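PDB 6UVZ: amidohydrolase 2 from Bifidobacterium longum subsp. infantis, which probably acts as a hydrolase of the metallo-dependent hydrolase superfamily, on a substrate that is not established. Local coordinates for residues 99-107 / 132-140; 52-62 / 79-87. One frame throughout, in Å; residues are numbered along the deposited sequence.

Contact 1 of 2, residues 99-107 / 132-140; sequences ADGIREPLH and GLPFELCNR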
loop_
_atom_site.group_PDB
_atom_site.type_symbol
_atom_site.label_atom_id
_atom_site.label_comp_id
_atom_site.label_asym_id
_atom_site.label_seq_id
_atom_site.Cartn_x
_atom_site.Cartn_y
_atom_site.Cartn_z
ATOM N N ALA A 99 12.449 -4.065 -9.192
ATOM C CA ALA A 99 11.474 -3.891 -8.125
ATOM C C ALA A 99 12.071 -3.075 -6.986
ATOM O O ALA A 99 13.208 -3.316 -6.567
ATOM C CB ALA A 99 10.996 -5.248 -7.607
ATOM N N ASP A 100 11.300 -2.108 -6.490
ATOM C CA ASP A 100 11.705 -1.316 -5.338
ATOM C C ASP A 100 11.264 -1.932 -4.017
ATOM O O ASP A 100 11.781 -1.545 -2.964
ATOM C CB ASP A 100 11.142 0.105 -5.450
ATOM C CG ASP A 100 11.657 0.842 -6.672
ATOM O OD1 ASP A 100 12.885 1.038 -6.780
ATOM O OD2 ASP A 100 10.832 1.214 -7.534
ATOM N N GLY A 101 10.329 -2.876 -4.054
ATOM C CA GLY A 101 9.858 -3.544 -2.856
ATOM C C GLY A 101 9.070 -4.779 -3.228
ATOM O O GLY A 101 8.876 -5.088 -4.407
ATOM N N ILE A 102 8.605 -5.483 -2.200
ATOM C CA ILE A 102 7.932 -6.767 -2.360
ATOM C C ILE A 102 6.651 -6.771 -1.538
ATOM O O ILE A 102 6.624 -6.261 -0.412
ATOM C CB ILE A 102 8.848 -7.940 -1.943
ATOM C CG1 ILE A 102 10.042 -8.052 -2.891
ATOM C CG2 ILE A 102 8.076 -9.250 -1.909
ATOM C CD1 ILE A 102 9.657 -8.371 -4.318
ATOM N N ARG A 103 5.588 -7.341 -2.105
ATOM C CA ARG A 103 4.375 -7.648 -1.360
ATOM C C ARG A 103 4.048 -9.123 -1.535
ATOM O O ARG A 103 3.967 -9.614 -2.664
ATOM C CB ARG A 103 3.182 -6.800 -1.817
ATOM C CG ARG A 103 1.920 -7.082 -1.010
ATOM C CD ARG A 103 0.799 -6.097 -1.301
ATOM N NE ARG A 103 -0.063 -6.549 -2.388
ATOM C CZ ARG A 103 -1.249 -6.016 -2.668
ATOM N NH1 ARG A 103 -1.716 -5.013 -1.937
ATOM N NH2 ARG A 103 -1.969 -6.488 -3.676
ATOM N N GLU A 104 3.866 -9.825 -0.418
ATOM C CA GLU A 104 3.411 -11.205 -0.458
ATOM C C GLU A 104 1.934 -11.246 -0.114
ATOM O O GLU A 104 1.564 -10.887 1.016
ATOM C CB GLU A 104 4.205 -12.070 0.514
ATOM C CG GLU A 104 3.775 -13.528 0.521
ATOM C CD GLU A 104 4.626 -14.390 1.434
ATOM O OE1 GLU A 104 5.673 -13.902 1.910
ATOM O OE2 GLU A 104 4.248 -15.555 1.674
ATOM N N PRO A 105 1.059 -11.653 -1.035
ATOM C CA PRO A 105 -0.376 -11.686 -0.724
ATOM C C PRO A 105 -0.706 -12.691 0.366
ATOM O O PRO A 105 -0.996 -13.857 0.081
ATOM C CB PRO A 105 -1.018 -12.071 -2.063
ATOM C CG PRO A 105 0.063 -12.782 -2.810
ATOM C CD PRO A 105 1.341 -12.107 -2.408
ATOM N N LEU A 106 -0.652 -12.249 1.620
ATOM C CA LEU A 106 -1.011 -13.100 2.751
ATOM C C LEU A 106 -2.506 -13.382 2.686
ATOM O O LEU A 106 -3.328 -12.525 3.018
ATOM C CB LEU A 106 -0.621 -12.433 4.064
ATOM C CG LEU A 106 0.882 -12.201 4.233
ATOM C CD1 LEU A 106 1.189 -11.542 5.565
ATOM C CD2 LEU A 106 1.643 -13.510 4.097
ATOM N N HIS A 107 -2.849 -14.593 2.247
ATOM C CA HIS A 107 -4.226 -15.022 1.999
ATOM C C HIS A 107 -5.194 -14.597 3.099
ATOM O O HIS A 107 -6.009 -13.694 2.904
ATOM C CB HIS A 107 -4.263 -16.546 1.833
ATOM C CG HIS A 107 -5.539 -17.069 1.251
ATOM N ND1 HIS A 107 -6.623 -16.263 0.974
ATOM C CD2 HIS A 107 -5.902 -18.323 0.889
ATOM C CE1 HIS A 107 -7.599 -16.997 0.471
ATOM N NE2 HIS A 107 -7.186 -18.251 0.407
ATOM N N GLY A 132 17.399 -2.592 1.323
ATOM C CA GLY A 132 16.572 -1.417 1.131
ATOM C C GLY A 132 15.231 -1.703 0.496
ATOM O O GLY A 132 14.708 -0.860 -0.238
ATOM N N LEU A 133 14.658 -2.875 0.760
ATOM C CA LEU A 133 13.389 -3.273 0.163
ATOM C C LEU A 133 12.287 -3.224 1.209
ATOM O O LEU A 133 12.264 -4.069 2.118
ATOM C CB LEU A 133 13.494 -4.679 -0.430
ATOM C CG LEU A 133 14.476 -4.871 -1.587
ATOM C CD1 LEU A 133 14.554 -6.338 -1.981
ATOM C CD2 LEU A 133 14.072 -4.016 -2.776
ATOM N N PRO A 134 11.367 -2.266 1.138
ATOM C CA PRO A 134 10.231 -2.265 2.065
ATOM C C PRO A 134 9.281 -3.415 1.767
ATOM O O PRO A 134 9.218 -3.937 0.652
ATOM C CB PRO A 134 9.557 -0.911 1.811
ATOM C CG PRO A 134 10.586 -0.086 1.094
ATOM C CD PRO A 134 11.390 -1.062 0.294
ATOM N N PHE A 135 8.533 -3.810 2.792
ATOM C CA PHE A 135 7.540 -4.867 2.668
ATOM C C PHE A 135 6.138 -4.281 2.763
ATOM O O PHE A 135 5.863 -3.432 3.617
ATOM C CB PHE A 135 7.725 -5.942 3.742
ATOM C CG PHE A 135 6.714 -7.050 3.659
ATOM C CD1 PHE A 135 6.811 -8.020 2.676
ATOM C CD2 PHE A 135 5.664 -7.118 4.558
ATOM C CE1 PHE A 135 5.882 -9.040 2.593
ATOM C CE2 PHE A 135 4.732 -8.136 4.481
ATOM C CZ PHE A 135 4.842 -9.097 3.498
ATOM N N GLU A 136 5.256 -4.747 1.882
ATOM C CA GLU A 136 3.869 -4.299 1.830
ATOM C C GLU A 136 3.006 -5.355 2.512
ATOM O O GLU A 136 2.871 -6.475 2.010
ATOM C CB GLU A 136 3.435 -4.073 0.385
ATOM C CG GLU A 136 2.454 -2.936 0.188
ATOM C CD GLU A 136 3.135 -1.585 0.117
ATOM O OE1 GLU A 136 4.293 -1.525 -0.346
ATOM O OE2 GLU A 136 2.513 -0.584 0.525
ATOM N N LEU A 137 2.424 -5.001 3.657
ATOM C CA LEU A 137 1.663 -5.940 4.476
ATOM C C LEU A 137 0.174 -5.771 4.193
ATOM O O LEU A 137 -0.422 -4.752 4.555
ATOM C CB LEU A 137 1.963 -5.730 5.960
ATOM C CG LEU A 137 1.135 -6.580 6.927
ATOM C CD1 LEU A 137 1.283 -8.056 6.605
ATOM C CD2 LEU A 137 1.532 -6.308 8.368
ATOM N N CYS A 138 -0.422 -6.776 3.555
ATOM C CA CYS A 138 -1.862 -6.832 3.321
ATOM C C CYS A 138 -2.356 -8.183 3.816
ATOM O O CYS A 138 -2.077 -9.215 3.196
ATOM C CB CYS A 138 -2.196 -6.633 1.841
ATOM S SG CYS A 138 -3.966 -6.638 1.470
ATOM N N ASN A 139 -3.088 -8.181 4.929
ATOM C CA ASN A 139 -3.460 -9.425 5.591
ATOM C C ASN A 139 -4.943 -9.474 5.936
ATOM O O ASN A 139 -5.730 -8.650 5.457
ATOM C CB ASN A 139 -2.631 -9.610 6.862
ATOM C CG ASN A 139 -2.871 -8.507 7.875
ATOM O OD1 ASN A 139 -3.194 -7.375 7.513
ATOM N ND2 ASN A 139 -2.717 -8.832 9.154
ATOM N N ARG A 140 -5.328 -10.441 6.765
ATOM C CA ARG A 140 -6.690 -10.545 7.258
ATOM C C ARG A 140 -6.858 -9.678 8.505
ATOM O O ARG A 140 -5.910 -9.072 9.009
ATOM C CB ARG A 140 -7.041 -12.002 7.567
ATOM C CG ARG A 140 -6.751 -12.994 6.452
ATOM C CD ARG A 140 -7.137 -14.399 6.892
ATOM N NE ARG A 140 -6.632 -15.439 6.000
ATOM C CZ ARG A 140 -7.348 -16.015 5.039
ATOM N NH1 ARG A 140 -8.606 -15.649 4.837
ATOM N NH2 ARG A 140 -6.806 -16.958 4.279
#

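Contact 2 of 2, residues 52-62 / 79-87; sequences FLGGVYVEVDA and LILKRMLQG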
loop_
_atom_site.group_PDB
_atom_site.type_symbol
_atom_site.label_atom_id
_atom_site.label_comp_id
_atom_site.label_asym_id
_atom_site.label_seq_id
_atom_site.Cartn_x
_atom_site.Cartn_y
_atom_site.Cartn_z
ATOM N N PHE A 52 0.290 16.394 -8.797
ATOM C CA PHE A 52 0.527 14.958 -8.693
ATOM C C PHE A 52 2.001 14.674 -8.952
ATOM O O PHE A 52 2.478 14.799 -10.086
ATOM C CB PHE A 52 -0.367 14.205 -9.674
ATOM C CG PHE A 52 -0.256 12.711 -9.576
ATOM C CD1 PHE A 52 -0.332 12.076 -8.347
ATOM C CD2 PHE A 52 -0.094 11.940 -10.715
ATOM C CE1 PHE A 52 -0.234 10.700 -8.255
ATOM C CE2 PHE A 52 0.003 10.564 -10.629
ATOM C CZ PHE A 52 -0.068 9.944 -9.397
ATOM N N LEU A 53 2.726 14.291 -7.903
ATOM C CA LEU A 53 4.155 14.028 -7.992
ATOM C C LEU A 53 4.479 12.583 -8.347
ATOM O O LEU A 53 5.660 12.230 -8.425
ATOM C CB LEU A 53 4.842 14.393 -6.671
ATOM C CG LEU A 53 4.749 15.855 -6.234
ATOM C CD1 LEU A 53 5.569 16.090 -4.975
ATOM C CD2 LEU A 53 5.200 16.779 -7.355
ATOM N N GLY A 54 3.474 11.745 -8.559
ATOM C CA GLY A 54 3.682 10.352 -8.892
ATOM C C GLY A 54 3.066 9.422 -7.862
ATOM O O GLY A 54 2.600 9.830 -6.800
ATOM N N GLY A 55 3.088 8.130 -8.208
ATOM C CA GLY A 55 2.461 7.115 -7.394
ATOM C C GLY A 55 3.374 5.923 -7.171
ATOM O O GLY A 55 4.414 5.772 -7.818
ATOM N N VAL A 56 2.960 5.076 -6.234
ATOM C CA VAL A 56 3.653 3.836 -5.908
ATOM C C VAL A 56 2.788 2.687 -6.404
ATOM O O VAL A 56 1.689 2.453 -5.885
ATOM C CB VAL A 56 3.929 3.710 -4.404
ATOM C CG1 VAL A 56 4.483 2.330 -4.079
ATOM C CG2 VAL A 56 4.893 4.794 -3.949
ATOM N N TYR A 57 3.277 1.970 -7.412
ATOM C CA TYR A 57 2.546 0.825 -7.934
ATOM C C TYR A 57 2.617 -0.342 -6.957
ATOM O O TYR A 57 3.648 -0.586 -6.326
ATOM C CB TYR A 57 3.110 0.408 -9.292
ATOM C CG TYR A 57 2.485 -0.846 -9.869
ATOM C CD1 TYR A 57 1.371 -0.773 -10.694
ATOM C CD2 TYR A 57 3.017 -2.102 -9.597
ATOM C CE1 TYR A 57 0.800 -1.915 -11.228
ATOM C CE2 TYR A 57 2.453 -3.247 -10.124
ATOM C CZ TYR A 57 1.345 -3.149 -10.938
ATOM O OH TYR A 57 0.782 -4.288 -11.467
ATOM N N VAL A 58 1.507 -1.064 -6.837
ATOM C CA VAL A 58 1.425 -2.269 -6.023
ATOM C C VAL A 58 0.946 -3.403 -6.917
ATOM O O VAL A 58 0.104 -3.194 -7.797
ATOM C CB VAL A 58 0.483 -2.080 -4.814
ATOM C CG1 VAL A 58 0.519 -3.302 -3.911
ATOM C CG2 VAL A 58 0.866 -0.830 -4.036
ATOM N N GLU A 59 1.494 -4.598 -6.699
ATOM C CA GLU A 59 1.180 -5.736 -7.555
ATOM C C GLU A 59 -0.317 -6.021 -7.553
ATOM O O GLU A 59 -0.986 -5.926 -6.521
ATOM C CB GLU A 59 1.968 -6.969 -7.105
ATOM C CG GLU A 59 1.786 -7.353 -5.643
ATOM C CD GLU A 59 0.636 -8.318 -5.431
ATOM O OE1 GLU A 59 -0.017 -8.249 -4.369
ATOM O OE2 GLU A 59 0.385 -9.144 -6.332
ATOM N N VAL A 60 -0.841 -6.364 -8.727
ATOM C CA VAL A 60 -2.274 -6.534 -8.923
ATOM C C VAL A 60 -2.690 -8.003 -8.807
ATOM O O VAL A 60 -3.773 -8.372 -9.258
ATOM C CB VAL A 60 -2.730 -5.935 -10.262
ATOM C CG1 VAL A 60 -2.448 -4.442 -10.296
ATOM C CG2 VAL A 60 -2.038 -6.639 -11.421
ATOM N N ASP A 61 -1.843 -8.842 -8.206
ATOM C CA ASP A 61 -2.125 -10.268 -8.033
ATOM C C ASP A 61 -2.398 -10.937 -9.381
ATOM O O ASP A 61 -3.391 -11.644 -9.565
ATOM C CB ASP A 61 -3.287 -10.485 -7.058
ATOM C CG ASP A 61 -3.326 -11.894 -6.500
ATOM O OD1 ASP A 61 -2.453 -12.230 -5.674
ATOM O OD2 ASP A 61 -4.233 -12.664 -6.884
ATOM N N ALA A 62 -1.499 -10.701 -10.332
ATOM C CA ALA A 62 -1.645 -11.252 -11.668
ATOM C C ALA A 62 -1.294 -12.738 -11.682
ATOM O O ALA A 62 -0.586 -13.247 -10.809
ATOM C CB ALA A 62 -0.763 -10.495 -12.662
ATOM N N LEU A 79 5.539 9.032 -13.748
ATOM C CA LEU A 79 4.616 9.057 -12.619
ATOM C C LEU A 79 4.664 7.787 -11.782
ATOM O O LEU A 79 4.041 7.750 -10.716
ATOM C CB LEU A 79 3.190 9.295 -13.116
ATOM C CG LEU A 79 2.922 10.648 -13.775
ATOM C CD1 LEU A 79 1.495 10.716 -14.291
ATOM C CD2 LEU A 79 3.197 11.783 -12.799
ATOM N N ILE A 80 5.372 6.752 -12.228
ATOM C CA ILE A 80 5.525 5.521 -11.450
ATOM C C ILE A 80 6.811 5.683 -10.644
ATOM O O ILE A 80 7.912 5.397 -11.116
ATOM C CB ILE A 80 5.539 4.278 -12.334
ATOM C CG1 ILE A 80 4.250 4.197 -13.155
ATOM C CG2 ILE A 80 5.700 3.026 -11.485
ATOM C CD1 ILE A 80 4.164 2.975 -14.046
ATOM N N LEU A 81 6.663 6.158 -9.407
ATOM C CA LEU A 81 7.825 6.433 -8.569
ATOM C C LEU A 81 8.466 5.144 -8.072
ATOM O O LEU A 81 9.686 4.965 -8.173
ATOM C CB LEU A 81 7.421 7.323 -7.392
ATOM C CG LEU A 81 7.607 8.836 -7.541
ATOM C CD1 LEU A 81 7.145 9.323 -8.905
ATOM C CD2 LEU A 81 6.864 9.567 -6.434
ATOM N N LYS A 82 7.660 4.234 -7.529
ATOM C CA LYS A 82 8.146 2.975 -6.989
ATOM C C LYS A 82 7.259 1.837 -7.468
ATOM O O LYS A 82 6.084 2.036 -7.789
ATOM C CB LYS A 82 8.181 3.002 -5.453
ATOM C CG LYS A 82 9.074 4.081 -4.858
ATOM C CD LYS A 82 10.540 3.830 -5.169
ATOM C CE LYS A 82 11.419 4.928 -4.594
ATOM N NZ LYS A 82 12.867 4.663 -4.817
ATOM N N ARG A 83 7.833 0.636 -7.511
ATOM C CA ARG A 83 7.135 -0.557 -7.973
ATOM C C ARG A 83 7.204 -1.625 -6.894
ATOM O O ARG A 83 8.296 -2.077 -6.533
ATOM C CB ARG A 83 7.736 -1.073 -9.281
ATOM C CG ARG A 83 7.472 -0.165 -10.465
ATOM C CD ARG A 83 8.366 -0.502 -11.644
ATOM N NE ARG A 83 8.151 0.418 -12.755
ATOM C CZ ARG A 83 8.657 1.646 -12.815
ATOM N NH1 ARG A 83 9.408 2.105 -11.822
ATOM N NH2 ARG A 83 8.409 2.417 -13.864
HETATM N N MSE A 84 6.043 -2.024 -6.384
HETATM C CA MSE A 84 5.958 -3.070 -5.372
HETATM C C MSE A 84 5.463 -4.369 -5.997
HETATM O O MSE A 84 4.262 -4.639 -6.021
HETATM C CB MSE A 84 5.031 -2.642 -4.233
HETATM C CG MSE A 84 5.405 -1.315 -3.595
HETATM SE SE MSE A 84 7.086 -1.401 -2.617
HETATM C CE MSE A 84 8.031 0.057 -3.491
ATOM N N LEU A 85 6.395 -5.166 -6.505
ATOM C CA LEU A 85 6.065 -6.415 -7.174
ATOM C C LEU A 85 5.937 -7.546 -6.154
ATOM O O LEU A 85 6.314 -7.413 -4.989
ATOM C CB LEU A 85 7.119 -6.732 -8.233
ATOM C CG LEU A 85 7.321 -5.580 -9.224
ATOM C CD1 LEU A 85 8.422 -5.879 -10.227
ATOM C CD2 LEU A 85 6.017 -5.259 -9.939
ATOM N N GLN A 86 5.387 -8.669 -6.604
ATOM C CA GLN A 86 5.059 -9.755 -5.693
ATOM C C GLN A 86 6.216 -10.740 -5.555
ATOM O O GLN A 86 7.115 -10.812 -6.397
ATOM C CB GLN A 86 3.798 -10.490 -6.151
ATOM C CG GLN A 86 3.887 -11.122 -7.529
ATOM C CD GLN A 86 2.639 -11.911 -7.880
ATOM O OE1 GLN A 86 2.163 -11.870 -9.014
ATOM N NE2 GLN A 86 2.102 -12.635 -6.905
ATOM N N GLY A 87 6.178 -11.502 -4.469
ATOM C CA GLY A 87 7.204 -12.493 -4.198
ATOM C C GLY A 87 6.896 -13.209 -2.902
ATOM O O GLY A 87 5.969 -12.851 -2.169
#

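Contact 1 of 2, residues 99-107 / 132-140
Ile102 and Phe135 form a parallel bridge between strands 101-103 and 135-137, and their side chains lie on one face of the sheet. Ile102 O accepts a hydrogen bond from Glu136 N at 3.1 Å. Ile102 N gives a weak bond to Pro134 O at 3.3 Å, and Phe135 CA adds a CA-H...O contact to Ile102 O. Phe135 brings its ring up to Glu104 because CG is anti to the backbone N (chi1 180°), with CE1 3.7 Å from Glu104 N. On the other face, Arg103 and Glu136 meet through their aliphatic parts, with Arg103 CB 3.5 Å from Glu136 CB. Their charged ends stay apart, Arg103 NH1 being 6.6 Å from Glu136 OE2. The strands are neighbours in the eight-stranded parallel sheet of a TIM barrel. Helix 119-131 makes the beta-alpha-beta crossover between them and is closed by a Schellman motif, Gly132 being the first residue beyond it. Before the strands, Leu133 CD2 packs 3.4 Å from Asp100 O. Beyond them, Leu106 CD1 touches Leu137 CD1 at 3.6 Å, methyl to methyl, and Met147 and Phe151 of helix 144-153 add to this apolar patch. In the outer shell, Glu136 OE2 has a salt bridge to Lys190 and a hydrogen bond to Tyr255. Glu104 is held by Val89 N and Arg115, while Arg103 NE forms a salt bridge with Glu59 OE1.

Contact 2 of 2, residues 52-62 / 79-87
Strands 52-58 and 80-86 run parallel at 21°, and Gly55 and Tyr57 each give and accept a backbone bond: Gly55 N to Leu79 O, Leu81 N to Gly55 O, Tyr57 N to Lys82 O and Met84 N to Tyr57 O. The register slips by one residue between Gly55 and Val56, a beta bulge. At the start, Leu81 CD1 packs 3.6 Å from Gly54 CA. The backbone of Gly54 has a positive phi (119°), which favours glycine. Phe52 CD2 meets Leu79 CD2 at 3.9 Å. Val56, Lys82 and Met84 share one face. Val56 CG1 touches CG of selenomethionine Met84 at 3.8 Å, and both Val56 methyls approach Lys82 CB. The unit is a beta-alpha-beta crossover of the TIM barrel, and helix 65-73 packs on the opposite face, where Tyr57 touches Leu72 and its OH is hydrogen-bonded to Glu68. The Tyr57 side chain crosses Leu85 at about a right angle, CE2 lying 4.1 Å from Leu85 CD2. Ile80 CG2 sits 3.5 Å above the Arg83 guanidinium plane, while Arg83 NE and NH2 bond to Leu72 O and Asn75 O. Just past strand 52-58, Glu59 CG stands between the backbone N and the carbonyl carbon (chi1 55°), which lays the chain against Gln86 CB. Asp61 N bonds to Glu59 OE2 from above the carboxylate plane, at 2.9 Å. An alanine here would remove the carboxylate and is likely to cost Arg103 its salt bridge to OE1 and leave Asp61 N without this acceptor.

From the N terminus, contact 2 comes first: strand 51-58 leads through helix 65-73 to strand 80-86, and the pairing closes that crossover. The chain then passes to strand 101-103, and contact 1 closes the next crossover through helix 119-131. The two loops are in series and neither nests nor crosses. Their centres are 11 Å apart. They join because strands 80-86 and 101-103 are neighbours, so four successive strands of the barrel lie side by side. Arg103 N probably bonds to Leu85 O at 3.0 Å across this seam. The salt bridge between Arg103 and Glu59 spans strand 80-86, which lies between them.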